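Local coordinates for protein alpha-galactosidase 1 (Saccharomyces cerevisiae, PDB 3LRK) that hydrolyses terminal, non-reducing alpha-D-galactose residues from alpha-D-galactosides such as galactose oligosaccharides, galactomannans and galactolipids, at residues L146-C151 with V181-C186; W204-D209 with N259-L264. The protein carries 1 engineered substitution. All blocks are in the same frame, centred on the assembly; numbering follows the deposited sequence.

Contact 1: L146-C151 with V181-C186. Engineered in segment 181-186: Val181 (natural residue Ile).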
loop_
_atom_site.group_PDB
_atom_site.type_symbol
_atom_site.label_atom_id
_atom_site.label_comp_id
_atom_site.label_asym_id
_atom_site.label_seq_id
_atom_site.Cartn_x
_atom_site.Cartn_y
_atom_site.Cartn_z
ATOM N N LEU A 146 -26.866 -2.828 -18.599
ATOM C CA LEU A 146 -26.119 -4.011 -18.135
ATOM C C LEU A 146 -25.400 -3.714 -16.838
ATOM O O LEU A 146 -24.580 -2.790 -16.774
ATOM C CB LEU A 146 -25.112 -4.491 -19.197
ATOM C CG LEU A 146 -24.262 -5.735 -18.853
ATOM C CD1 LEU A 146 -25.122 -6.988 -18.681
ATOM C CD2 LEU A 146 -23.173 -5.959 -19.914
ATOM N N LYS A 147 -25.702 -4.496 -15.803
ATOM C CA LYS A 147 -24.909 -4.476 -14.574
ATOM C C LYS A 147 -23.807 -5.542 -14.719
ATOM O O LYS A 147 -24.093 -6.706 -15.007
ATOM C CB LYS A 147 -25.808 -4.718 -13.355
ATOM C CG LYS A 147 -25.052 -5.016 -12.071
ATOM C CD LYS A 147 -25.975 -5.306 -10.911
ATOM C CE LYS A 147 -25.164 -5.799 -9.726
ATOM N NZ LYS A 147 -25.967 -5.886 -8.478
ATOM N N TYR A 148 -22.544 -5.143 -14.532
ATOM C CA TYR A 148 -21.445 -5.991 -14.982
ATOM C C TYR A 148 -20.451 -6.236 -13.849
ATOM O O TYR A 148 -19.635 -5.381 -13.522
ATOM C CB TYR A 148 -20.800 -5.408 -16.262
ATOM C CG TYR A 148 -19.964 -6.373 -17.080
ATOM C CD1 TYR A 148 -20.467 -7.624 -17.463
ATOM C CD2 TYR A 148 -18.675 -6.022 -17.497
ATOM C CE1 TYR A 148 -19.702 -8.506 -18.228
ATOM C CE2 TYR A 148 -17.910 -6.881 -18.261
ATOM C CZ TYR A 148 -18.412 -8.127 -18.615
ATOM O OH TYR A 148 -17.642 -8.992 -19.364
ATOM N N ASP A 149 -20.543 -7.434 -13.282
ATOM C CA ASP A 149 -19.935 -7.783 -12.000
ATOM C C ASP A 149 -18.434 -8.078 -12.105
ATOM O O ASP A 149 -17.846 -7.899 -13.167
ATOM C CB ASP A 149 -20.675 -8.978 -11.382
ATOM C CG ASP A 149 -20.833 -8.857 -9.866
ATOM O OD1 ASP A 149 -19.886 -8.433 -9.169
ATOM O OD2 ASP A 149 -21.929 -9.176 -9.369
ATOM N N ASN A 150 -17.848 -8.545 -11.000
ATOM C CA ASN A 150 -16.388 -8.717 -10.871
ATOM C C ASN A 150 -16.004 -10.020 -10.179
ATOM O O ASN A 150 -14.871 -10.178 -9.703
ATOM C CB ASN A 150 -15.789 -7.525 -10.117
ATOM C CG ASN A 150 -14.266 -7.469 -10.187
ATOM O OD1 ASN A 150 -13.666 -7.776 -11.212
ATOM N ND2 ASN A 150 -13.644 -7.045 -9.091
ATOM N N CYS A 151 -16.948 -10.953 -10.120
ATOM C CA CYS A 151 -16.652 -12.296 -9.611
ATOM C C CYS A 151 -15.895 -13.151 -10.619
ATOM O O CYS A 151 -16.143 -13.057 -11.815
ATOM C CB CYS A 151 -17.947 -12.999 -9.197
ATOM S SG CYS A 151 -18.532 -12.364 -7.624
ATOM N N VAL A 181 -26.906 0.954 -24.676
ATOM C CA VAL A 181 -27.002 0.229 -23.410
ATOM C C VAL A 181 -26.322 1.072 -22.338
ATOM O O VAL A 181 -25.148 1.461 -22.476
ATOM C CB VAL A 181 -26.382 -1.210 -23.518
ATOM C CG1 VAL A 181 -26.413 -1.950 -22.169
ATOM C CG2 VAL A 181 -27.080 -2.034 -24.608
ATOM N N PHE A 182 -27.078 1.391 -21.290
ATOM C CA PHE A 182 -26.539 2.012 -20.095
ATOM C C PHE A 182 -25.606 0.992 -19.431
ATOM O O PHE A 182 -26.044 -0.096 -19.049
ATOM C CB PHE A 182 -27.687 2.347 -19.135
ATOM C CG PHE A 182 -27.291 3.257 -17.988
ATOM C CD1 PHE A 182 -26.479 2.798 -16.949
ATOM C CD2 PHE A 182 -27.747 4.573 -17.952
ATOM C CE1 PHE A 182 -26.131 3.627 -15.907
ATOM C CE2 PHE A 182 -27.410 5.410 -16.906
ATOM C CZ PHE A 182 -26.594 4.941 -15.886
ATOM N N TYR A 183 -24.324 1.344 -19.296
ATOM C CA TYR A 183 -23.321 0.376 -18.818
ATOM C C TYR A 183 -22.914 0.666 -17.367
ATOM O O TYR A 183 -22.265 1.681 -17.071
ATOM C CB TYR A 183 -22.125 0.367 -19.786
ATOM C CG TYR A 183 -21.020 -0.656 -19.529
ATOM C CD1 TYR A 183 -21.300 -1.976 -19.136
ATOM C CD2 TYR A 183 -19.687 -0.298 -19.737
ATOM C CE1 TYR A 183 -20.245 -2.912 -18.921
ATOM C CE2 TYR A 183 -18.649 -1.200 -19.541
ATOM C CZ TYR A 183 -18.920 -2.494 -19.144
ATOM O OH TYR A 183 -17.845 -3.337 -18.954
ATOM N N SER A 184 -23.332 -0.232 -16.473
ATOM C CA SER A 184 -23.145 -0.108 -15.034
ATOM C C SER A 184 -22.056 -1.068 -14.567
ATOM O O SER A 184 -22.217 -2.279 -14.632
ATOM C CB SER A 184 -24.477 -0.406 -14.320
ATOM O OG SER A 184 -24.320 -0.693 -12.939
ATOM N N LEU A 185 -20.930 -0.515 -14.121
ATOM C CA LEU A 185 -19.820 -1.324 -13.604
ATOM C C LEU A 185 -20.084 -1.811 -12.189
ATOM O O LEU A 185 -20.627 -1.083 -11.361
ATOM C CB LEU A 185 -18.522 -0.503 -13.629
ATOM C CG LEU A 185 -17.581 -0.568 -14.842
ATOM C CD1 LEU A 185 -18.269 -0.727 -16.189
ATOM C CD2 LEU A 185 -16.564 0.576 -14.857
ATOM N N CYS A 186 -19.693 -3.054 -11.910
ATOM C CA CYS A 186 -19.817 -3.591 -10.566
ATOM C C CYS A 186 -18.506 -4.270 -10.187
ATOM O O CYS A 186 -18.452 -5.486 -10.075
ATOM C CB CYS A 186 -20.989 -4.586 -10.475
ATOM S SG CYS A 186 -21.379 -5.172 -8.794
#
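Tyr148 and Tyr183 pack against each other on the helix side of two parallel, neighbouring strands of the TIM barrel. The ring planes meet at 45°, neither stacked nor edge-to-face. Tyr183 brings CE1 to 3.7 Å from Tyr148 CB. Its OH comes to 3.2 Å from Tyr148 CD2 and is hydrogen-bonded to the carbonyl of Tyr167 on helix 160-177. In both residues CG lies anti to the backbone N (chi1 -161° and -175°), which sends the rings toward that helix. Leu185 CD1 lies over one face of the Tyr183 ring, toward its rim. Leu146 CB touches CG1 of the engineered Val181 at 4.1 Å.

Four backbone hydrogen bonds zip the strands together. Leu146 N gives to Phe182 O, Ser184 N to Leu146 O and Tyr148 N to Ser184 O, each at 2.9 Å; Cys186 N gives to Tyr148 O. Cys186 is packed tightly, its CB 3.4 Å from Tyr148 O and its SG 3.6 Å from Asp149 OD1.

The looser, solvent side is the Lys147 end. Lys147 is partly exposed, and its extended chain passes Cys186 SG with CE 3.9 Å away. Its NZ pairs with Asp72 and is hydrogen-bonded to a glycerol, probably from the crystallisation liquor. Asp149, the nucleophile, keeps OD1 on Asn150 N at 2.7 Å, through the anti lone pair, and OD2 on Tyr113 OH. These bonds should limit the rotation of the carboxylate beside the substrate-binding lysine.

Contact 2: W204-D209 with N259-L264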
loop_
_atom_site.group_PDB
_atom_site.type_symbol
_atom_site.label_atom_id
_atom_site.label_comp_id
_atom_site.label_asym_id
_atom_site.label_seq_id
_atom_site.Cartn_x
_atom_site.Cartn_y
_atom_site.Cartn_z
ATOM N N TRP A 204 -20.251 3.291 -11.831
ATOM C CA TRP A 204 -19.362 2.267 -11.262
ATOM C C TRP A 204 -19.601 2.124 -9.772
ATOM O O TRP A 204 -19.570 3.106 -9.023
ATOM C CB TRP A 204 -17.878 2.590 -11.531
ATOM C CG TRP A 204 -17.538 4.013 -11.301
ATOM C CD1 TRP A 204 -17.120 4.574 -10.135
ATOM C CD2 TRP A 204 -17.620 5.086 -12.260
ATOM N NE1 TRP A 204 -16.920 5.928 -10.303
ATOM C CE2 TRP A 204 -17.224 6.269 -11.594
ATOM C CE3 TRP A 204 -17.980 5.159 -13.611
ATOM C CZ2 TRP A 204 -17.182 7.522 -12.234
ATOM C CZ3 TRP A 204 -17.949 6.422 -14.251
ATOM C CH2 TRP A 204 -17.541 7.572 -13.555
ATOM N N ARG A 205 -19.850 0.892 -9.336
ATOM C CA ARG A 205 -19.848 0.602 -7.916
ATOM C C ARG A 205 -18.478 1.004 -7.382
ATOM O O ARG A 205 -17.475 0.774 -8.041
ATOM C CB ARG A 205 -20.122 -0.884 -7.684
ATOM C CG ARG A 205 -21.604 -1.265 -7.934
ATOM C CD ARG A 205 -22.480 -0.981 -6.689
ATOM N NE ARG A 205 -21.873 -1.648 -5.544
ATOM C CZ ARG A 205 -22.010 -2.939 -5.260
ATOM N NH1 ARG A 205 -22.814 -3.720 -5.984
ATOM N NH2 ARG A 205 -21.348 -3.435 -4.229
ATOM N N MET A 206 -18.433 1.605 -6.200
ATOM C CA MET A 206 -17.163 2.072 -5.664
ATOM C C MET A 206 -16.844 1.396 -4.341
ATOM O O MET A 206 -15.915 1.804 -3.650
ATOM C CB MET A 206 -17.138 3.597 -5.539
ATOM C CG MET A 206 -18.444 4.251 -5.008
ATOM S SD MET A 206 -19.024 3.697 -3.379
ATOM C CE MET A 206 -17.695 4.257 -2.307
ATOM N N SER A 207 -17.640 0.384 -3.984
ATOM C CA SER A 207 -17.441 -0.363 -2.733
ATOM C C SER A 207 -18.010 -1.782 -2.806
ATOM O O SER A 207 -18.746 -2.118 -3.739
ATOM C CB SER A 207 -18.083 0.378 -1.539
ATOM O OG SER A 207 -19.494 0.198 -1.510
ATOM N N GLY A 208 -17.678 -2.600 -1.802
ATOM C CA GLY A 208 -18.354 -3.889 -1.572
ATOM C C GLY A 208 -19.831 -3.669 -1.261
ATOM O O GLY A 208 -20.249 -2.537 -0.990
ATOM N N ASP A 209 -20.626 -4.735 -1.285
ATOM C CA ASP A 209 -22.087 -4.592 -1.158
ATOM C C ASP A 209 -22.495 -3.945 0.154
ATOM O O ASP A 209 -21.949 -4.262 1.205
ATOM C CB ASP A 209 -22.814 -5.928 -1.278
ATOM C CG ASP A 209 -22.551 -6.641 -2.588
ATOM O OD1 ASP A 209 -21.940 -6.052 -3.512
ATOM O OD2 ASP A 209 -22.969 -7.814 -2.677
ATOM N N ASN A 259 -20.456 7.758 -9.472
ATOM C CA ASN A 259 -20.155 6.829 -8.389
ATOM C C ASN A 259 -21.458 6.133 -7.986
ATOM O O ASN A 259 -22.517 6.764 -7.932
ATOM C CB ASN A 259 -19.571 7.570 -7.188
ATOM C CG ASN A 259 -18.210 8.200 -7.484
ATOM O OD1 ASN A 259 -17.325 7.561 -8.045
ATOM N ND2 ASN A 259 -18.040 9.454 -7.084
ATOM N N ASP A 260 -21.368 4.836 -7.708
ATOM C CA ASP A 260 -22.538 4.006 -7.377
ATOM C C ASP A 260 -22.325 3.429 -5.979
ATOM O O ASP A 260 -21.424 2.611 -5.761
ATOM C CB ASP A 260 -22.678 2.912 -8.444
ATOM C CG ASP A 260 -23.876 1.978 -8.229
ATOM O OD1 ASP A 260 -24.609 2.081 -7.222
ATOM O OD2 ASP A 260 -24.063 1.106 -9.098
ATOM N N LEU A 261 -23.144 3.879 -5.029
ATOM C CA LEU A 261 -23.048 3.447 -3.633
ATOM C C LEU A 261 -23.908 2.195 -3.302
ATOM O O LEU A 261 -24.165 1.903 -2.125
ATOM C CB LEU A 261 -23.384 4.605 -2.677
ATOM C CG LEU A 261 -22.885 6.062 -2.777
ATOM C CD1 LEU A 261 -22.636 6.669 -1.371
ATOM C CD2 LEU A 261 -21.724 6.357 -3.754
ATOM N N ASP A 262 -24.329 1.477 -4.350
ATOM C CA ASP A 262 -25.096 0.214 -4.280
ATOM C C ASP A 262 -26.595 0.483 -4.077
ATOM O O ASP A 262 -26.985 1.607 -3.793
ATOM C CB ASP A 262 -24.527 -0.755 -3.219
ATOM C CG ASP A 262 -24.893 -2.199 -3.473
ATOM O OD1 ASP A 262 -25.530 -2.507 -4.496
ATOM O OD2 ASP A 262 -24.525 -3.050 -2.639
ATOM N N ASN A 263 -27.427 -0.541 -4.263
ATOM C CA ASN A 263 -28.878 -0.382 -4.159
ATOM C C ASN A 263 -29.305 0.106 -2.771
ATOM O O ASN A 263 -28.683 -0.240 -1.758
ATOM C CB ASN A 263 -29.596 -1.689 -4.476
ATOM C CG ASN A 263 -29.221 -2.273 -5.832
ATOM O OD1 ASN A 263 -28.447 -1.693 -6.613
ATOM N ND2 ASN A 263 -29.781 -3.427 -6.121
ATOM N N LEU A 264 -30.362 0.909 -2.746
ATOM C CA LEU A 264 -30.952 1.430 -1.516
ATOM C C LEU A 264 -31.541 0.320 -0.657
ATOM O O LEU A 264 -32.204 -0.590 -1.166
ATOM C CB LEU A 264 -32.041 2.469 -1.854
ATOM C CG LEU A 264 -31.499 3.752 -2.492
ATOM C CD1 LEU A 264 -32.548 4.500 -3.339
ATOM C CD2 LEU A 264 -30.863 4.664 -1.426
HETATM O O HOH W 1 -20.650 0.494 -4.270
HETATM O O HOH W 2 -25.287 -2.903 -7.583
#
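Arg205 and Asp262 stack their flat ends, guanidinium and carboxylate planes only 10° apart. Asp262 CG sits over the centre of one guanidinium face, 3.4 Å above it. The salt bridge from NH1 to Asp262 OD1, at 3.3 Å, therefore rests on charge alone, with no N-H aimed at the oxygen. At the guanidinium edge, NH2 gives a nearly straight bond to Asp209 OD1 (2.8 Å, 168°). Water 1 also lies in that plane and accepts from NE. It donates to Asp260 O and Ser207 OG. The Arg205 chain folds at chi2 and chi3, and its CD passes 3.6 Å from Asp260 OD2. This network holds the substrate-binding arginine beside Asp209, the proton donor.

The indole of Trp204 has Asn259 N over one face, toward the rim. At its edge NE1 donates to Asn259 OD1 at 2.8 Å, near the ring plane but tilted 27° from it, with the amide nearly perpendicular. Asp260 N gives to Trp204 O, and Met206 N to both Asp260 O, at 3.2 Å, and water 1. Beyond the strand, Asp260 OD1 takes the N-H of Asp262 in an Asx turn, shaping the loop.

Met206 SD meets Leu261 CD2 at 3.8 Å, and both side chains rest on helix 239-246. Trp204 packs on helix 193-196. The contact joins adjacent barrel strands 203-205 and 258-260 and the loops at their C-terminal ends.

How the contacts relate
The chain runs along strand 145-149, returns through helix 160-177 and enters strand 182-185. Contact 1 closes this beta-alpha-beta unit. The chain then passes helix 193-196 to strand 203-205. Contact 2 closes a longer excursion, through helix 239-246, when strand 258-260 arrives. The two contacts follow in series, neither nested nor crossed. They meet where strands 182-185 and 203-205 lie side by side: Leu185 O is 2.9 Å from Arg205 N, a probable hydrogen bond, and Cys186 SG packs on Arg205 NH1. Together they join four consecutive strands of the barrel, with nucleophile and proton donor at the same end of the sheet.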